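Putative nisin-resistance protein (Streptococcus agalactiae 515, PDB 4Y68) probably cleaves the lantibiotic nisin as a membrane-anchored serine peptidase of family S41, protecting the bacterium that carries it. Local coordinates at residues K64-S69 with Q73-I78; N164-I169 with E202-S207; G273-S276 with K282-N285. All coordinates share one frame; numbering follows the deposited sequence.

Contact 1: K64-S69 with Q73-I78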
loop_
_atom_site.group_PDB
_atom_site.type_symbol
_atom_site.label_atom_id
_atom_site.label_comp_id
_atom_site.label_asym_id
_atom_site.label_seq_id
_atom_site.Cartn_x
_atom_site.Cartn_y
_atom_site.Cartn_z
ATOM N N LYS A 64 1.896 -10.786 30.830
ATOM C CA LYS A 64 2.731 -11.228 31.951
ATOM C C LYS A 64 4.132 -10.637 31.827
ATOM O O LYS A 64 4.654 -10.070 32.785
ATOM C CB LYS A 64 2.785 -12.759 32.033
ATOM C CG LYS A 64 3.680 -13.291 33.160
ATOM C CD LYS A 64 3.367 -14.742 33.511
ATOM C CE LYS A 64 4.583 -15.661 33.339
ATOM N NZ LYS A 64 4.335 -17.052 33.852
ATOM N N LYS A 65 4.731 -10.729 30.642
ATOM C CA LYS A 65 6.029 -10.096 30.429
ATOM C C LYS A 65 5.956 -8.565 30.606
ATOM O O LYS A 65 6.884 -7.958 31.138
ATOM C CB LYS A 65 6.573 -10.443 29.032
ATOM C CG LYS A 65 6.672 -11.948 28.756
ATOM C CD LYS A 65 7.557 -12.221 27.536
ATOM C CE LYS A 65 7.773 -13.722 27.309
ATOM N NZ LYS A 65 6.607 -14.416 26.662
ATOM N N LEU A 66 4.865 -7.938 30.156
ATOM C CA LEU A 66 4.793 -6.478 30.197
ATOM C C LEU A 66 4.843 -5.941 31.635
ATOM O O LEU A 66 5.263 -4.815 31.852
ATOM C CB LEU A 66 3.527 -5.967 29.488
ATOM C CG LEU A 66 3.500 -5.964 27.955
ATOM C CD1 LEU A 66 2.164 -5.416 27.448
ATOM C CD2 LEU A 66 4.638 -5.152 27.397
ATOM N N LYS A 67 4.430 -6.749 32.613
ATOM C CA LYS A 67 4.415 -6.306 34.011
ATOM C C LYS A 67 5.806 -5.859 34.475
ATOM O O LYS A 67 5.929 -4.967 35.306
ATOM C CB LYS A 67 3.891 -7.410 34.951
ATOM C CG LYS A 67 2.504 -7.965 34.610
ATOM C CD LYS A 67 1.543 -7.930 35.808
ATOM C CE LYS A 67 1.308 -6.492 36.296
ATOM N NZ LYS A 67 -0.131 -6.075 36.240
ATOM N N THR A 68 6.853 -6.461 33.927
ATOM C CA THR A 68 8.202 -6.066 34.318
ATOM C C THR A 68 8.971 -5.356 33.214
ATOM O O THR A 68 10.194 -5.237 33.298
ATOM C CB THR A 68 9.040 -7.287 34.784
ATOM O OG1 THR A 68 9.094 -8.278 33.744
ATOM C CG2 THR A 68 8.431 -7.895 36.050
ATOM N N SER A 69 8.274 -4.878 32.184
ATOM C CA SER A 69 8.957 -4.149 31.114
ATOM C C SER A 69 9.515 -2.815 31.630
ATOM O O SER A 69 8.853 -2.112 32.393
ATOM C CB SER A 69 8.020 -3.912 29.923
ATOM O OG SER A 69 8.632 -3.055 28.969
ATOM N N GLN A 73 10.682 0.481 24.086
ATOM C CA GLN A 73 11.379 -0.412 23.156
ATOM C C GLN A 73 11.221 -1.874 23.585
ATOM O O GLN A 73 10.981 -2.748 22.758
ATOM C CB GLN A 73 12.870 -0.045 23.076
ATOM C CG GLN A 73 13.719 -0.937 22.170
ATOM C CD GLN A 73 13.128 -1.085 20.766
ATOM O OE1 GLN A 73 12.615 -2.152 20.411
ATOM N NE2 GLN A 73 13.211 -0.022 19.951
ATOM N N GLU A 74 11.350 -2.122 24.887
ATOM C CA GLU A 74 11.214 -3.464 25.437
ATOM C C GLU A 74 9.779 -3.929 25.277
ATOM O O GLU A 74 9.520 -5.064 24.874
ATOM C CB GLU A 74 11.640 -3.499 26.923
ATOM C CG GLU A 74 11.864 -4.912 27.451
ATOM C CD GLU A 74 11.971 -5.028 28.991
ATOM O OE1 GLU A 74 12.341 -4.059 29.689
ATOM O OE2 GLU A 74 11.693 -6.132 29.503
ATOM N N SER A 75 8.836 -3.040 25.578
ATOM C CA SER A 75 7.431 -3.363 25.380
ATOM C C SER A 75 7.098 -3.731 23.940
ATOM O O SER A 75 6.309 -4.650 23.721
ATOM C CB SER A 75 6.551 -2.203 25.817
ATOM O OG SER A 75 6.496 -2.121 27.214
ATOM N N ARG A 76 7.697 -3.040 22.965
ATOM C CA ARG A 76 7.442 -3.362 21.562
ATOM C C ARG A 76 7.984 -4.752 21.265
ATOM O O ARG A 76 7.351 -5.523 20.545
ATOM C CB ARG A 76 8.063 -2.324 20.595
ATOM C CG ARG A 76 7.417 -0.909 20.641
ATOM C CD ARG A 76 7.865 0.023 19.482
ATOM N NE ARG A 76 9.244 0.508 19.632
ATOM C CZ ARG A 76 9.607 1.536 20.402
ATOM N NH1 ARG A 76 8.695 2.210 21.096
ATOM N NH2 ARG A 76 10.885 1.905 20.470
ATOM N N ASN A 77 9.153 -5.083 21.823
ATOM C CA ASN A 77 9.701 -6.435 21.649
ATOM C C ASN A 77 8.774 -7.484 22.250
ATOM O O ASN A 77 8.550 -8.526 21.663
ATOM C CB ASN A 77 11.089 -6.577 22.293
ATOM C CG ASN A 77 12.109 -5.594 21.736
ATOM O OD1 ASN A 77 11.901 -4.975 20.685
ATOM N ND2 ASN A 77 13.228 -5.448 22.447
ATOM N N ILE A 78 8.243 -7.194 23.431
ATOM C CA ILE A 78 7.337 -8.119 24.109
ATOM C C ILE A 78 6.011 -8.354 23.357
ATOM O O ILE A 78 5.508 -9.472 23.353
ATOM C CB ILE A 78 7.044 -7.631 25.548
ATOM C CG1 ILE A 78 8.254 -7.904 26.445
ATOM C CG2 ILE A 78 5.822 -8.330 26.120
ATOM C CD1 ILE A 78 8.270 -7.097 27.726
#
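Ser69 and Ser75 meet hydroxyl to hydroxyl: OG of Ser69 donates to OG of Ser75 at 2.9 Å. Beside this polar bridge lies an apolar patch made by Ile78 against Lys65 and Leu66. Ile78 is the residue with most surface covered here, and it uses both branches. Its CG2 methyl sits 3.6 Å from CD2 of Leu66 and 3.7 Å from CB of Lys65, while CD1, at the end of the other branch, touches CB of Ser69 at 3.9 Å. Lys65 therefore contributes only the root of its side chain; the amine end leads off and the residue stays exposed. CD2 of Leu66 is shared, since it also lies 3.6 Å from OG of Ser75, and so joins the apolar patch to the hydroxyl pair.

The hydroxyl of Ser69 reaches Ser75 because OG lies opposite the backbone N across the first side-chain bond (chi1 172°). Glu74 runs alongside with its chain extended, CB 3.7 Å from OG of Ser69, and its carboxylate lies against the backbone of that serine, where OE1 accepts from the backbone N of Lys70. OG of Ser75 in turn donates to the carbonyl oxygen of Ser32, its strongest polar partner, so the chain of hydrogen bonds runs from Ser69 through Ser75 to the start of helix 32-46. That helix also takes the side chain of Leu66 on Arg37 and Leu40.

A type I beta turn from Leu66 to Ser69 leads the chain out of helix 55-66. The whole is an antiparallel helical hairpin (alpha-hairpin): helices 55-66 and 72-87 side by side, with helix 32-46 against both, in the N-terminal helical bundle of the protein.

Contact 2: N164-I169 with E202-S207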
loop_
_atom_site.group_PDB
_atom_site.type_symbol
_atom_site.label_atom_id
_atom_site.label_comp_id
_atom_site.label_asym_id
_atom_site.label_seq_id
_atom_site.Cartn_x
_atom_site.Cartn_y
_atom_site.Cartn_z
ATOM N N ASN A 164 2.791 5.241 0.772
ATOM C CA ASN A 164 1.600 6.082 0.735
ATOM C C ASN A 164 0.784 5.865 -0.536
ATOM O O ASN A 164 1.224 6.231 -1.614
ATOM C CB ASN A 164 2.039 7.550 0.863
ATOM C CG ASN A 164 0.901 8.492 1.184
ATOM O OD1 ASN A 164 -0.262 8.187 0.953
ATOM N ND2 ASN A 164 1.245 9.673 1.702
ATOM N N MET A 165 -0.388 5.244 -0.412
ATOM C CA MET A 165 -1.294 5.028 -1.551
ATOM C C MET A 165 -1.661 6.314 -2.323
ATOM O O MET A 165 -1.806 6.295 -3.540
ATOM C CB MET A 165 -2.590 4.369 -1.078
ATOM C CG MET A 165 -2.476 2.873 -0.881
ATOM S SD MET A 165 -2.950 1.958 -2.329
ATOM C CE MET A 165 -4.697 2.194 -2.344
ATOM N N ILE A 166 -1.776 7.419 -1.605
ATOM C CA ILE A 166 -2.332 8.664 -2.146
ATOM C C ILE A 166 -1.606 9.232 -3.392
ATOM O O ILE A 166 -2.250 9.536 -4.395
ATOM C CB ILE A 166 -2.373 9.732 -1.032
ATOM C CG1 ILE A 166 -3.468 9.375 -0.026
ATOM C CG2 ILE A 166 -2.641 11.102 -1.606
ATOM C CD1 ILE A 166 -3.557 10.348 1.157
ATOM N N PRO A 167 -0.273 9.375 -3.335
ATOM C CA PRO A 167 0.464 9.826 -4.525
ATOM C C PRO A 167 0.521 8.784 -5.654
ATOM O O PRO A 167 0.634 9.139 -6.843
ATOM C CB PRO A 167 1.868 10.105 -3.977
ATOM C CG PRO A 167 1.933 9.386 -2.647
ATOM C CD PRO A 167 0.553 9.422 -2.117
ATOM N N MET A 168 0.453 7.502 -5.294
ATOM C CA MET A 168 0.458 6.433 -6.295
ATOM C C MET A 168 -0.835 6.407 -7.087
ATOM O O MET A 168 -0.829 6.470 -8.323
ATOM C CB MET A 168 0.687 5.062 -5.640
ATOM C CG MET A 168 2.066 4.901 -5.097
ATOM S SD MET A 168 2.436 3.221 -4.590
ATOM C CE MET A 168 3.725 3.654 -3.430
ATOM N N ILE A 169 -1.952 6.304 -6.381
ATOM C CA ILE A 169 -3.226 6.275 -7.069
ATOM C C ILE A 169 -3.461 7.630 -7.706
ATOM O O ILE A 169 -3.869 7.711 -8.856
ATOM C CB ILE A 169 -4.404 5.937 -6.134
ATOM C CG1 ILE A 169 -4.307 4.495 -5.632
ATOM C CG2 ILE A 169 -5.719 6.128 -6.887
ATOM C CD1 ILE A 169 -4.346 3.455 -6.720
ATOM N N GLU A 202 -7.597 16.562 -3.963
ATOM C CA GLU A 202 -7.538 17.994 -3.671
ATOM C C GLU A 202 -6.175 18.357 -3.062
ATOM O O GLU A 202 -5.525 19.296 -3.501
ATOM C CB GLU A 202 -8.690 18.408 -2.739
ATOM C CG GLU A 202 -10.096 18.451 -3.405
ATOM C CD GLU A 202 -10.722 17.058 -3.618
ATOM O OE1 GLU A 202 -10.246 16.072 -3.010
ATOM O OE2 GLU A 202 -11.690 16.947 -4.408
ATOM N N ALA A 203 -5.742 17.589 -2.068
ATOM C CA ALA A 203 -4.420 17.747 -1.476
ATOM C C ALA A 203 -3.250 17.734 -2.487
ATOM O O ALA A 203 -2.251 18.401 -2.274
ATOM C CB ALA A 203 -4.200 16.671 -0.457
ATOM N N LEU A 204 -3.366 16.963 -3.563
ATOM C CA LEU A 204 -2.321 16.891 -4.573
ATOM C C LEU A 204 -2.476 18.002 -5.619
ATOM O O LEU A 204 -1.711 18.066 -6.583
ATOM C CB LEU A 204 -2.352 15.532 -5.264
ATOM C CG LEU A 204 -2.478 14.303 -4.357
ATOM C CD1 LEU A 204 -2.567 13.012 -5.170
ATOM C CD2 LEU A 204 -1.317 14.244 -3.386
ATOM N N LYS A 205 -3.485 18.851 -5.419
ATOM C CA LYS A 205 -3.929 19.843 -6.407
ATOM C C LYS A 205 -4.082 19.222 -7.784
ATOM O O LYS A 205 -3.601 19.761 -8.771
ATOM C CB LYS A 205 -2.966 21.040 -6.478
ATOM C CG LYS A 205 -2.522 21.575 -5.105
ATOM C CD LYS A 205 -2.115 23.048 -5.179
ATOM C CE LYS A 205 -1.465 23.521 -3.885
ATOM N NZ LYS A 205 -0.915 24.916 -3.996
ATOM N N ILE A 206 -4.739 18.071 -7.830
ATOM C CA ILE A 206 -5.093 17.423 -9.083
ATOM C C ILE A 206 -6.610 17.469 -9.231
ATOM O O ILE A 206 -7.337 17.276 -8.263
ATOM C CB ILE A 206 -4.611 15.968 -9.129
ATOM C CG1 ILE A 206 -3.086 15.903 -9.175
ATOM C CG2 ILE A 206 -5.212 15.246 -10.326
ATOM C CD1 ILE A 206 -2.553 14.503 -9.385
ATOM N N SER A 207 -7.087 17.730 -10.440
ATOM C CA SER A 207 -8.506 17.970 -10.640
ATOM C C SER A 207 -9.258 16.720 -11.017
ATOM O O SER A 207 -8.839 15.951 -11.902
ATOM C CB SER A 207 -8.736 19.023 -11.726
ATOM O OG SER A 207 -10.116 19.064 -12.065
#
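Leu204 carries most of this small contact, reaching over to Ile166 on the first turn of helix 165-171. Both of its methyls are used. CD2 meets the CG2 methyl of Ile166 at 3.8 Å, and CD1 lies 4.0 Å from that same carbon, so one methyl of the isoleucine rests against the forked end of the leucine. CD1 has a second neighbour in the backbone oxygen of Ile166, 3.6 Å away, which makes the leucine tip lie against main chain as well as side chain. The two side chains meet at a slant rather than running alongside each other.

Ile166 presents this branch because CG2 stands opposite its backbone N, while CG1 (chi1 -72°) turns beside that N and carries CD1 away from the leucine methyls. The side chain of Ile166 also touches Pro200 and comes within about 4 Å of a bound MES molecule, probably a crystallisation component. Pro167, itself buried, adds little: its CA is 4.4 Å from CD1 of Leu204.

The backbone of Ile166 is also held by the cap of its helix. Asn164 occupies the N-cap position, and its OD1 accepts from the backbone N of Ile166 at 3.1 Å, with an angle of 151° at the hydrogen and the donor standing 38° out of the carbonyl plane. The ND2 of the same amide donates to the carbonyl oxygen of Lys128.

Among its neighbours, Leu204 lies between two helices, since it also touches Ile134 and Ser138 of helix 131-147. The loop following strand 191-195 is thus laid over both helix 131-147 and the start of helix 165-171, which on other sides meets helix 229-235 and, through Met165 and Ile169, strand 180-185.

Contact 3: G273-S276 with K282-N285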
loop_
_atom_site.group_PDB
_atom_site.type_symbol
_atom_site.label_atom_id
_atom_site.label_comp_id
_atom_site.label_asym_id
_atom_site.label_seq_id
_atom_site.Cartn_x
_atom_site.Cartn_y
_atom_site.Cartn_z
ATOM N N GLY A 273 -8.253 -5.421 7.133
ATOM C CA GLY A 273 -9.125 -5.680 6.004
ATOM C C GLY A 273 -8.616 -6.717 5.011
ATOM O O GLY A 273 -7.459 -6.692 4.580
ATOM N N ILE A 274 -9.492 -7.660 4.697
ATOM C CA ILE A 274 -9.316 -8.575 3.583
ATOM C C ILE A 274 -9.751 -7.828 2.352
ATOM O O ILE A 274 -10.537 -6.887 2.463
ATOM C CB ILE A 274 -10.149 -9.862 3.769
ATOM C CG1 ILE A 274 -9.352 -10.856 4.592
ATOM C CG2 ILE A 274 -10.485 -10.503 2.440
ATOM C CD1 ILE A 274 -9.177 -10.422 5.959
ATOM N N VAL A 275 -9.265 -8.234 1.185
ATOM C CA VAL A 275 -9.403 -7.424 -0.022
ATOM C C VAL A 275 -10.066 -8.189 -1.182
ATOM O O VAL A 275 -9.863 -9.397 -1.350
ATOM C CB VAL A 275 -8.012 -6.895 -0.458
ATOM C CG1 VAL A 275 -8.005 -6.488 -1.908
ATOM C CG2 VAL A 275 -7.580 -5.707 0.423
ATOM N N SER A 276 -10.863 -7.498 -1.990
ATOM C CA SER A 276 -11.299 -8.093 -3.252
ATOM C C SER A 276 -11.252 -7.060 -4.360
ATOM O O SER A 276 -11.456 -5.891 -4.111
ATOM C CB SER A 276 -12.701 -8.682 -3.116
ATOM O OG SER A 276 -13.567 -7.694 -2.623
ATOM N N LYS A 282 -10.905 -12.700 -4.348
ATOM C CA LYS A 282 -10.511 -12.378 -2.970
ATOM C C LYS A 282 -9.009 -12.522 -2.724
ATOM O O LYS A 282 -8.360 -13.396 -3.285
ATOM C CB LYS A 282 -11.275 -13.246 -1.981
ATOM C CG LYS A 282 -12.779 -13.024 -2.025
ATOM C CD LYS A 282 -13.491 -13.844 -0.931
ATOM C CE LYS A 282 -15.002 -13.909 -1.178
ATOM N NZ LYS A 282 -15.769 -14.486 -0.018
ATOM N N TYR A 283 -8.465 -11.641 -1.896
ATOM C CA TYR A 283 -7.044 -11.673 -1.563
ATOM C C TYR A 283 -6.913 -11.555 -0.065
ATOM O O TYR A 283 -7.631 -10.778 0.567
ATOM C CB TYR A 283 -6.260 -10.541 -2.271
ATOM C CG TYR A 283 -6.449 -10.523 -3.787
ATOM C CD1 TYR A 283 -5.520 -11.107 -4.635
ATOM C CD2 TYR A 283 -7.579 -9.973 -4.346
ATOM C CE1 TYR A 283 -5.712 -11.118 -5.991
ATOM C CE2 TYR A 283 -7.772 -9.967 -5.695
ATOM C CZ TYR A 283 -6.838 -10.539 -6.514
ATOM O OH TYR A 283 -7.043 -10.517 -7.871
ATOM N N GLU A 284 -6.005 -12.330 0.510
ATOM C CA GLU A 284 -5.709 -12.217 1.926
ATOM C C GLU A 284 -4.232 -12.504 2.127
ATOM O O GLU A 284 -3.857 -13.593 2.530
ATOM C CB GLU A 284 -6.580 -13.169 2.745
ATOM C CG GLU A 284 -6.532 -12.929 4.237
ATOM C CD GLU A 284 -7.500 -13.819 5.018
ATOM O OE1 GLU A 284 -8.440 -14.385 4.415
ATOM O OE2 GLU A 284 -7.317 -13.953 6.248
ATOM N N ASN A 285 -3.398 -11.515 1.833
ATOM C CA ASN A 285 -1.958 -11.695 1.892
ATOM C C ASN A 285 -1.593 -12.813 0.943
ATOM O O ASN A 285 -0.842 -13.730 1.276
ATOM C CB ASN A 285 -1.504 -11.976 3.322
ATOM C CG ASN A 285 -1.586 -10.729 4.196
ATOM O OD1 ASN A 285 -1.511 -9.609 3.687
ATOM N ND2 ASN A 285 -1.743 -10.915 5.504
#
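Val275 and Tyr283 form an antiparallel hydrogen-bonded pair, linked by two backbone bonds: N of Val275 to O of Tyr283 at 3.1 Å, and N of Tyr283 to O of Val275 at 2.7 Å. The first is nearly straight, 166° at the hydrogen. Next along, Ser276 and Lys282 make the non-hydrogen-bonded pair, and CA of Lys282 adds a CA-H...O contact to O of Val275 at 3.5 Å.

Tyr283 and Val275 put their side chains on one face of the sheet, both against Leu235 of helix 229-235. O of Val275 and CA of Ser276 lie at the edge of the tyrosine ring, near its plane; CD2 of Tyr283 is 4.3 Å from CG1 of Val275. Its OH is hydrogen-bonded to OD2 of Asp277, in the loop that joins the two strands.

Ile274 meets Glu284, just past the end of strand 282-283, CG1 lying 3.5 Å from both CG and CD of the glutamate. Glu284 stretches out past it, with CG opposite its backbone N (chi1 -169°), and OE2 is hydrogen-bonded to OH of Tyr49. The isoleucine CG2 also touches O of Tyr283 at 3.4 Å.

Chemically, then, two backbone bonds join the short strand 282-283 to the end of strand 267-276, while the glutamate lends its aliphatic stem to the isoleucine and one oxygen of its carboxylate, probably ionised, to a tyrosine hydroxyl.

Overall arrangement
Along the chain the three contacts follow one another in series. Contact 1 lies in the helical N-terminal part; contacts 2 and 3 belong to the family S41 range and lie on opposite sides of the chain's centre, their own centres about 23 Å apart. Contact 1 is about 39 Å from contact 2 and 31 Å from contact 3, centre to centre. Helix 229-235 connects the latter pair, meeting helix 165-171 of contact 2 and the hairpin of contact 3; strand 180-185, paired with strand 267-276, also reaches both. The helical N-terminal part lies to one side but is joined to the peptidase part through the Arg76-Asp264 salt bridge and the pairing of strand 92-94 with strand 267-276.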